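Local coordinates for Rna-directed RNA polymerase (Infectious pancreatic necrosis virus, PDB 3ZED), which probably catalyses RNA-templated RNA synthesis from ribonucleoside triphosphates as the viral RNA polymerase, found both free and covalently linked to the genome, at residues A387-I392 / S400-K405; I517-K522 / E557-G562. One frame throughout, in Å; residues are numbered along the deposited sequence.

Interaction 1 of 2, residues A387-I392 / S400-K405; sequences ADNIYI and SIDLEK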
ATOM      1  N   ALA B 387       8.346   0.926   1.767  1.00 34.67           N
ATOM      2  CA  ALA B 387       7.262   1.289   2.701  1.00 34.76           C
ATOM      3  C   ALA B 387       7.734   1.047   4.164  1.00 38.85           C
ATOM      4  O   ALA B 387       8.788   1.569   4.530  1.00 39.28           O
ATOM      5  CB  ALA B 387       5.979   0.501   2.376  1.00 35.33           C
ATOM      6  N   ASP B 388       7.034   0.204   4.956  1.00 34.47           N
ATOM      7  CA  ASP B 388       7.397  -0.113   6.352  1.00 34.61           C
ATOM      8  C   ASP B 388       8.501  -1.197   6.477  1.00 38.59           C
ATOM      9  O   ASP B 388       8.792  -1.613   7.591  1.00 37.12           O
ATOM     10  CB  ASP B 388       6.153  -0.540   7.166  1.00 36.35           C
ATOM     11  CG  ASP B 388       5.348  -1.681   6.549  1.00 46.43           C
ATOM     12  OD1 ASP B 388       5.307  -1.780   5.290  1.00 43.35           O
ATOM     13  OD2 ASP B 388       4.698  -2.427   7.314  1.00 50.00           O
ATOM     14  N   ASN B 389       9.157  -1.605   5.361  1.00 36.78           N
ATOM     15  CA  ASN B 389      10.235  -2.597   5.409  1.00 36.15           C
ATOM     16  C   ASN B 389      11.606  -1.964   5.180  1.00 40.62           C
ATOM     17  O   ASN B 389      11.831  -1.289   4.165  1.00 40.30           O
ATOM     18  CB  ASN B 389      10.031  -3.716   4.358  1.00 36.42           C
ATOM     19  CG  ASN B 389       8.677  -4.396   4.363  1.00 51.69           C
ATOM     20  OD1 ASN B 389       7.916  -4.295   3.413  1.00 49.19           O
ATOM     21  ND2 ASN B 389       8.333  -5.092   5.430  1.00 37.37           N
ATOM     22  N   ILE B 390      12.540  -2.231   6.093  1.00 36.16           N
ATOM     23  CA  ILE B 390      13.933  -1.781   5.975  1.00 35.85           C
ATOM     24  C   ILE B 390      14.813  -3.020   5.928  1.00 38.57           C
ATOM     25  O   ILE B 390      14.596  -3.963   6.692  1.00 36.17           O
ATOM     26  CB  ILE B 390      14.369  -0.822   7.120  1.00 39.10           C
ATOM     27  CG1 ILE B 390      13.507   0.445   7.154  1.00 39.69           C
ATOM     28  CG2 ILE B 390      15.875  -0.487   7.078  1.00 38.77           C
ATOM     29  CD1 ILE B 390      13.471   1.155   8.568  1.00 40.67           C
ATOM     30  N   TYR B 391      15.803  -3.016   5.027  1.00 35.36           N
ATOM     31  CA  TYR B 391      16.795  -4.081   4.928  1.00 34.04           C
ATOM     32  C   TYR B 391      18.146  -3.453   5.091  1.00 39.19           C
ATOM     33  O   TYR B 391      18.444  -2.481   4.399  1.00 38.81           O
ATOM     34  CB  TYR B 391      16.682  -4.838   3.593  1.00 33.88           C
ATOM     35  CG  TYR B 391      15.319  -5.469   3.420  1.00 34.19           C
ATOM     36  CD1 TYR B 391      15.009  -6.688   4.030  1.00 34.63           C
ATOM     37  CD2 TYR B 391      14.309  -4.812   2.718  1.00 33.20           C
ATOM     38  CE1 TYR B 391      13.742  -7.252   3.907  1.00 34.55           C
ATOM     39  CE2 TYR B 391      13.042  -5.379   2.577  1.00 33.33           C
ATOM     40  CZ  TYR B 391      12.762  -6.593   3.181  1.00 38.19           C
ATOM     41  OH  TYR B 391      11.516  -7.139   3.053  1.00 40.25           O
ATOM     42  N   ILE B 392      18.946  -3.972   6.043  1.00 37.03           N
ATOM     43  CA  ILE B 392      20.292  -3.485   6.309  1.00 37.75           C
ATOM     44  C   ILE B 392      21.298  -4.630   6.208  1.00 44.60           C
ATOM     45  O   ILE B 392      21.142  -5.682   6.836  1.00 45.38           O
ATOM     46  CB  ILE B 392      20.397  -2.736   7.677  1.00 40.41           C
ATOM     47  CG1 ILE B 392      19.711  -1.359   7.606  1.00 39.96           C
ATOM     48  CG2 ILE B 392      21.867  -2.593   8.159  1.00 41.57           C
ATOM     49  CD1 ILE B 392      19.408  -0.714   8.958  1.00 34.74           C
ATOM     50  N   SER B 400      16.470  -7.686   8.573  1.00 37.99           N
ATOM     51  CA  SER B 400      15.153  -7.297   8.120  1.00 38.25           C
ATOM     52  C   SER B 400      14.497  -6.571   9.279  1.00 42.40           C
ATOM     53  O   SER B 400      14.332  -7.163  10.350  1.00 42.68           O
ATOM     54  CB  SER B 400      14.349  -8.512   7.680  1.00 41.71           C
ATOM     55  OG  SER B 400      13.062  -8.115   7.248  1.00 45.41           O
ATOM     56  N   ILE B 401      14.238  -5.266   9.101  1.00 37.66           N
ATOM     57  CA  ILE B 401      13.639  -4.417  10.124  1.00 38.04           C
ATOM     58  C   ILE B 401      12.285  -3.943   9.616  1.00 43.06           C
ATOM     59  O   ILE B 401      12.196  -3.393   8.516  1.00 42.25           O
ATOM     60  CB  ILE B 401      14.579  -3.221  10.523  1.00 41.96           C
ATOM     61  CG1 ILE B 401      15.937  -3.716  11.051  1.00 42.36           C
ATOM     62  CG2 ILE B 401      13.915  -2.258  11.530  1.00 41.74           C
ATOM     63  CD1 ILE B 401      17.050  -3.291  10.234  1.00 47.05           C
ATOM     64  N   ASP B 402      11.233  -4.162  10.410  1.00 39.65           N
ATOM     65  CA  ASP B 402       9.899  -3.702  10.043  1.00 38.63           C
ATOM     66  C   ASP B 402       9.412  -2.712  11.036  1.00 40.83           C
ATOM     67  O   ASP B 402       9.587  -2.925  12.242  1.00 40.65           O
ATOM     68  CB  ASP B 402       8.892  -4.859   9.977  1.00 39.79           C
ATOM     69  CG  ASP B 402       9.062  -5.805   8.805  1.00 50.32           C
ATOM     70  OD1 ASP B 402       9.843  -5.482   7.882  1.00 47.35           O
ATOM     71  OD2 ASP B 402       8.410  -6.865   8.807  1.00 61.39           O
ATOM     72  N   LEU B 403       8.718  -1.682  10.562  1.00 34.21           N
ATOM     73  CA  LEU B 403       8.069  -0.748  11.472  1.00 34.07           C
ATOM     74  C   LEU B 403       7.023  -1.530  12.229  1.00 38.61           C
ATOM     75  O   LEU B 403       6.432  -2.465  11.672  1.00 36.40           O
ATOM     76  CB  LEU B 403       7.442   0.449  10.734  1.00 33.57           C
ATOM     77  CG  LEU B 403       8.355   1.276   9.811  1.00 35.54           C
ATOM     78  CD1 LEU B 403       7.606   2.473   9.263  1.00 35.84           C
ATOM     79  CD2 LEU B 403       9.672   1.678  10.502  1.00 33.40           C
ATOM     80  N   GLU B 404       6.864  -1.238  13.517  1.00 36.76           N
ATOM     81  CA  GLU B 404       5.899  -1.979  14.299  1.00 36.69           C
ATOM     82  C   GLU B 404       4.533  -1.389  14.016  1.00 40.49           C
ATOM     83  O   GLU B 404       4.305  -0.231  14.343  1.00 42.62           O
ATOM     84  CB  GLU B 404       6.257  -1.950  15.795  1.00 38.53           C
ATOM     85  CG  GLU B 404       5.198  -2.595  16.672  1.00 42.65           C
ATOM     86  CD  GLU B 404       5.415  -2.545  18.173  1.00 63.62           C
ATOM     87  OE1 GLU B 404       6.078  -1.602  18.662  1.00 46.90           O
ATOM     88  OE2 GLU B 404       4.881  -3.440  18.865  1.00 66.99           O
ATOM     89  N   LYS B 405       3.647  -2.184  13.376  1.00 37.23           N
ATOM     90  CA  LYS B 405       2.277  -1.797  13.011  1.00 37.75           C
ATOM     91  C   LYS B 405       2.352  -0.444  12.338  1.00 42.13           C
ATOM     92  O   LYS B 405       1.714   0.499  12.803  1.00 43.94           O
ATOM     93  CB  LYS B 405       1.361  -1.774  14.267  1.00 39.43           C
ATOM     94  CG  LYS B 405       1.156  -3.153  14.874  1.00 45.95           C
ATOM     95  CD  LYS B 405       0.560  -3.096  16.266  1.00 41.45           C
ATOM     96  CE  LYS B 405       0.516  -4.469  16.884  1.00 47.10           C
ATOM     97  NZ  LYS B 405       1.775  -4.800  17.611  1.00 50.78           N
TER
HETATM   98  O   HOH W   1       4.517  -2.519   9.925  1.00 33.84           O

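Interaction 2 of 2, residues I517-K522 / E557-G562; sequences IERELK and ELDLLG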
ATOM      1  N   ILE B 517      13.407  -5.748  14.788  1.00 42.94           N
ATOM      2  CA  ILE B 517      14.275  -6.576  13.972  1.00 41.78           C
ATOM      3  C   ILE B 517      13.527  -7.882  13.826  1.00 44.43           C
ATOM      4  O   ILE B 517      13.299  -8.586  14.816  1.00 43.98           O
ATOM      5  CB  ILE B 517      15.709  -6.711  14.575  1.00 45.24           C
ATOM      6  CG1 ILE B 517      16.531  -5.421  14.398  1.00 45.96           C
ATOM      7  CG2 ILE B 517      16.454  -7.865  13.900  1.00 44.81           C
ATOM      8  CD1 ILE B 517      16.187  -4.260  15.229  1.00 57.50           C
ATOM      9  N   GLU B 518      13.090  -8.166  12.599  1.00 40.97           N
ATOM     10  CA  GLU B 518      12.291  -9.336  12.255  1.00 40.84           C
ATOM     11  C   GLU B 518      13.129 -10.528  11.845  1.00 46.30           C
ATOM     12  O   GLU B 518      12.669 -11.675  11.967  1.00 45.57           O
ATOM     13  CB  GLU B 518      11.309  -8.989  11.118  1.00 41.14           C
ATOM     14  CG  GLU B 518      10.216  -8.012  11.540  1.00 50.63           C
ATOM     15  CD  GLU B 518       9.203  -8.481  12.575  1.00 70.63           C
ATOM     16  OE1 GLU B 518       9.264  -9.657  13.011  1.00 66.11           O
ATOM     17  OE2 GLU B 518       8.319  -7.670  12.932  1.00 62.75           O
ATOM     18  N   ARG B 519      14.347 -10.273  11.349  1.00 42.55           N
ATOM     19  CA  ARG B 519      15.240 -11.323  10.877  1.00 41.92           C
ATOM     20  C   ARG B 519      16.673 -10.881  10.948  1.00 44.25           C
ATOM     21  O   ARG B 519      16.995  -9.739  10.636  1.00 41.31           O
ATOM     22  CB  ARG B 519      14.882 -11.693   9.425  1.00 42.56           C
ATOM     23  CG  ARG B 519      15.518 -12.976   8.932  1.00 61.63           C
ATOM     24  CD  ARG B 519      14.745 -13.551   7.770  1.00 73.11           C
ATOM     25  NE  ARG B 519      13.375 -13.911   8.129  1.00 75.15           N
ATOM     26  CZ  ARG B 519      12.718 -14.916   7.582  1.00 73.55           C
ATOM     27  NH1 ARG B 519      13.294 -15.666   6.666  1.00 55.54           N
ATOM     28  NH2 ARG B 519      11.471 -15.178   7.950  1.00 64.30           N
ATOM     29  N   GLU B 520      17.531 -11.804  11.338  1.00 43.55           N
ATOM     30  CA  GLU B 520      18.962 -11.632  11.404  1.00 44.73           C
ATOM     31  C   GLU B 520      19.575 -12.843  10.714  1.00 50.59           C
ATOM     32  O   GLU B 520      19.377 -13.986  11.141  1.00 52.13           O
ATOM     33  CB  GLU B 520      19.431 -11.476  12.858  1.00 47.17           C
ATOM     34  CG  GLU B 520      20.935 -11.306  12.992  1.00 61.07           C
ATOM     35  CD  GLU B 520      21.485 -11.350  14.403  1.00 83.51           C
ATOM     36  OE1 GLU B 520      20.989 -12.166  15.212  1.00 81.47           O
ATOM     37  OE2 GLU B 520      22.454 -10.606  14.679  1.00 70.22           O
ATOM     38  N   LEU B 521      20.251 -12.593   9.604  1.00 45.70           N
ATOM     39  CA  LEU B 521      20.887 -13.644   8.815  1.00 44.43           C
ATOM     40  C   LEU B 521      22.392 -13.468   8.986  1.00 46.78           C
ATOM     41  O   LEU B 521      23.010 -12.650   8.306  1.00 46.63           O
ATOM     42  CB  LEU B 521      20.417 -13.539   7.337  1.00 43.27           C
ATOM     43  CG  LEU B 521      20.794 -14.640   6.385  1.00 48.63           C
ATOM     44  CD1 LEU B 521      20.312 -15.980   6.899  1.00 50.66           C
ATOM     45  CD2 LEU B 521      20.188 -14.385   5.006  1.00 45.95           C
ATOM     46  N   LYS B 522      22.955 -14.182   9.965  1.00 41.88           N
ATOM     47  CA  LYS B 522      24.376 -14.132  10.328  1.00 41.63           C
ATOM     48  C   LYS B 522      25.252 -14.877   9.320  1.00 44.23           C
ATOM     49  O   LYS B 522      24.770 -15.777   8.622  1.00 42.68           O
ATOM     50  CB  LYS B 522      24.589 -14.717  11.732  1.00 44.01           C
ATOM     51  CG  LYS B 522      24.226 -13.756  12.851  1.00 63.61           C
ATOM     52  CD  LYS B 522      24.393 -14.395  14.221  1.00 77.39           C
ATOM     53  CE  LYS B 522      24.287 -13.375  15.333  1.00 91.78           C
ATOM     54  NZ  LYS B 522      23.992 -14.005  16.653  1.00 99.70           N
ATOM     55  N   GLU B 557      17.956 -16.799   2.983  1.00 33.92           N
ATOM     56  CA  GLU B 557      16.635 -16.424   3.504  1.00 32.90           C
ATOM     57  C   GLU B 557      16.531 -14.929   3.821  1.00 35.23           C
ATOM     58  O   GLU B 557      16.338 -14.526   4.957  1.00 32.42           O
ATOM     59  CB  GLU B 557      16.262 -17.294   4.713  1.00 34.46           C
ATOM     60  CG  GLU B 557      16.235 -18.779   4.391  1.00 42.44           C
ATOM     61  CD  GLU B 557      15.463 -19.579   5.420  1.00 68.62           C
ATOM     62  OE1 GLU B 557      14.220 -19.679   5.292  1.00 77.75           O
ATOM     63  OE2 GLU B 557      16.095 -20.043   6.395  1.00 52.36           O
ATOM     64  N   LEU B 558      16.614 -14.108   2.762  1.00 34.44           N
ATOM     65  CA  LEU B 558      16.583 -12.664   2.859  1.00 34.70           C
ATOM     66  C   LEU B 558      15.246 -12.147   3.346  1.00 40.12           C
ATOM     67  O   LEU B 558      15.207 -11.084   3.972  1.00 39.72           O
ATOM     68  CB  LEU B 558      16.870 -12.043   1.487  1.00 34.95           C
ATOM     69  CG  LEU B 558      18.201 -12.328   0.812  1.00 38.77           C
ATOM     70  CD1 LEU B 558      18.209 -11.727  -0.589  1.00 38.09           C
ATOM     71  CD2 LEU B 558      19.385 -11.806   1.662  1.00 39.03           C
ATOM     72  N   ASP B 559      14.150 -12.883   3.024  1.00 36.43           N
ATOM     73  CA  ASP B 559      12.762 -12.490   3.239  1.00 36.41           C
ATOM     74  C   ASP B 559      12.571 -11.095   2.611  1.00 38.68           C
ATOM     75  O   ASP B 559      11.959 -10.208   3.197  1.00 38.42           O
ATOM     76  CB  ASP B 559      12.330 -12.563   4.718  1.00 39.61           C
ATOM     77  CG  ASP B 559      10.831 -12.380   4.944  1.00 52.84           C
ATOM     78  OD1 ASP B 559      10.044 -12.703   4.025  1.00 53.68           O
ATOM     79  OD2 ASP B 559      10.452 -11.850   6.008  1.00 58.65           O
ATOM     80  N   LEU B 560      13.173 -10.900   1.421  1.00 34.17           N
ATOM     81  CA  LEU B 560      13.106  -9.652   0.682  1.00 33.66           C
ATOM     82  C   LEU B 560      11.722  -9.548   0.096  1.00 37.23           C
ATOM     83  O   LEU B 560      11.424 -10.207  -0.894  1.00 36.63           O
ATOM     84  CB  LEU B 560      14.198  -9.621  -0.405  1.00 34.28           C
ATOM     85  CG  LEU B 560      14.307  -8.311  -1.217  1.00 38.83           C
ATOM     86  CD1 LEU B 560      14.992  -7.210  -0.403  1.00 39.55           C
ATOM     87  CD2 LEU B 560      15.065  -8.547  -2.483  1.00 40.88           C
ATOM     88  N   LEU B 561      10.840  -8.785   0.773  1.00 34.13           N
ATOM     89  CA  LEU B 561       9.432  -8.635   0.380  1.00 34.11           C
ATOM     90  C   LEU B 561       8.764 -10.032   0.251  1.00 37.16           C
ATOM     91  O   LEU B 561       7.931 -10.247  -0.623  1.00 35.33           O
ATOM     92  CB  LEU B 561       9.257  -7.784  -0.912  1.00 34.08           C
ATOM     93  CG  LEU B 561      10.008  -6.433  -0.957  1.00 40.10           C
ATOM     94  CD1 LEU B 561       9.712  -5.682  -2.230  1.00 39.68           C
ATOM     95  CD2 LEU B 561       9.666  -5.568   0.242  1.00 44.52           C
ATOM     96  N   GLY B 562       9.151 -10.951   1.149  1.00 36.32           N
ATOM     97  CA  GLY B 562       8.631 -12.315   1.201  1.00 35.49           C
ATOM     98  C   GLY B 562       9.360 -13.352   0.374  1.00 37.88           C
ATOM     99  O   GLY B 562       8.901 -14.488   0.286  1.00 37.79           O
TER

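Interaction 1 of 2, residues A387-I392 / S400-K405
I390 and I401 form the antiparallel hydrogen-bonded pair at the middle of a tight beta hairpin. I390 N donates to I401 O at 2.7 Å, and I401 N returns the bond to I390 O at 2.8 Å. L403 N adds a bond of 3.0 Å to D388 O, carrying the pairing into the turn that precedes strand 389-392; the same oxygen also receives a CA-H contact from D402. The short strand axes run at 156°.

Polar side chains meet on the face bearing N389, Y391, S400 and D402. The N389 amide and the D402 carboxylate lie side by side and point the same way, as directly cross-strand residues whose CG atoms both stand beside their own backbone N (chi1 -52° in N389). N389 ND2 donates to D402 OD1 at 2.9 Å, almost straight and within the amide plane, yet reaching the carboxylate from above, 58° out of its plane. Nearby, one water donates to both D388 OD2 and L403 O, tying the turn to the end of the facing strand. Y391 CE1 rests 3.5 Å from S400 OG, while the phenol hydroxyl bonds to the backbone at D559 and L561.

Apolar contacts gather on the face bearing I390 and I401. Here I392 CD1 meets I401 CD1 at 3.7 Å, and I390 CD1 approaches L403 CD2. At the hairpin's open end, L403 CG and CD1 pack against CA and CB of D388.

The A-D-N sequence at 387-389 matches the permuted polymerase motif C of birnaviruses, and the aspartate-bearing 400-405 segment matches motif A, consistent with this being the central hairpin of the palm. Helix 476-493 supports its apolar face through S484 and W491, while strand 382-386 flanks strand 389-394 and strand 515-521 flanks strand 397-403.

Interaction 2 of 2, residues I517-K522 / E557-G562
R519 reaches across to D559, which lies over one face of its guanidinium, and to E557, which lies at the edge; it does so from a classic beta bulge, in which E518 and R519 both face S400. The contact brings together outermost strands of two antiparallel sheets, 515-521 and 556-560, whose short axes approach to 7.9 Å without any hydrogen bond between the segments.

The close part is built from carbon and backbone atoms. R519 CD lies 3.4 Å from E557 O, and the guanidinium lays one face on D559, with CZ 3.7 Å from CB and the contact displaced toward the rim of the group. CG anti to the backbone N (chi1 -167°) sends the arginine chain across, and a bend at chi3 (-62°) turns the guanidinium across the other strand, over D559 CB. Beside it, L521 CD2 sits over the E557 backbone and approaches L558 CD2 at 4.3 Å; L558 is itself buried against M365, M369 and I372 of helix 364-377.

The charged outer side is looser. The E557 carboxylate stays beyond salt-bridge distance of R519, whose NH1 instead pairs with E579 OE2. The R519-D559 salt bridge is long and rests on charge alone: NH2 and OD2 are 4.0 Å apart, and this oxygen lies well out of the guanidinium plane, with no N-H pointing at it.

Interaction 1 comes first along the chain and closes before interaction 2 opens, with centres about 10 Å apart. They share the four-stranded antiparallel sheet, ordered 382-386, 389-394, 397-403, 515-521. Interaction 1 is the buried hairpin in its middle, whereas interaction 2 lies at the surface and joins its outermost strand to the three-stranded sheet that begins with 556-560. A probable hydrogen bond from E518 N to S400 O (2.8 Å) joins the two contacts within the sheet, and the Y391 hydroxyl reaches the end of strand 556-560. The hairpin is thus joined to interaction 2 both through the sheet and through that hydroxyl, all within the catalytic range of the polymerase.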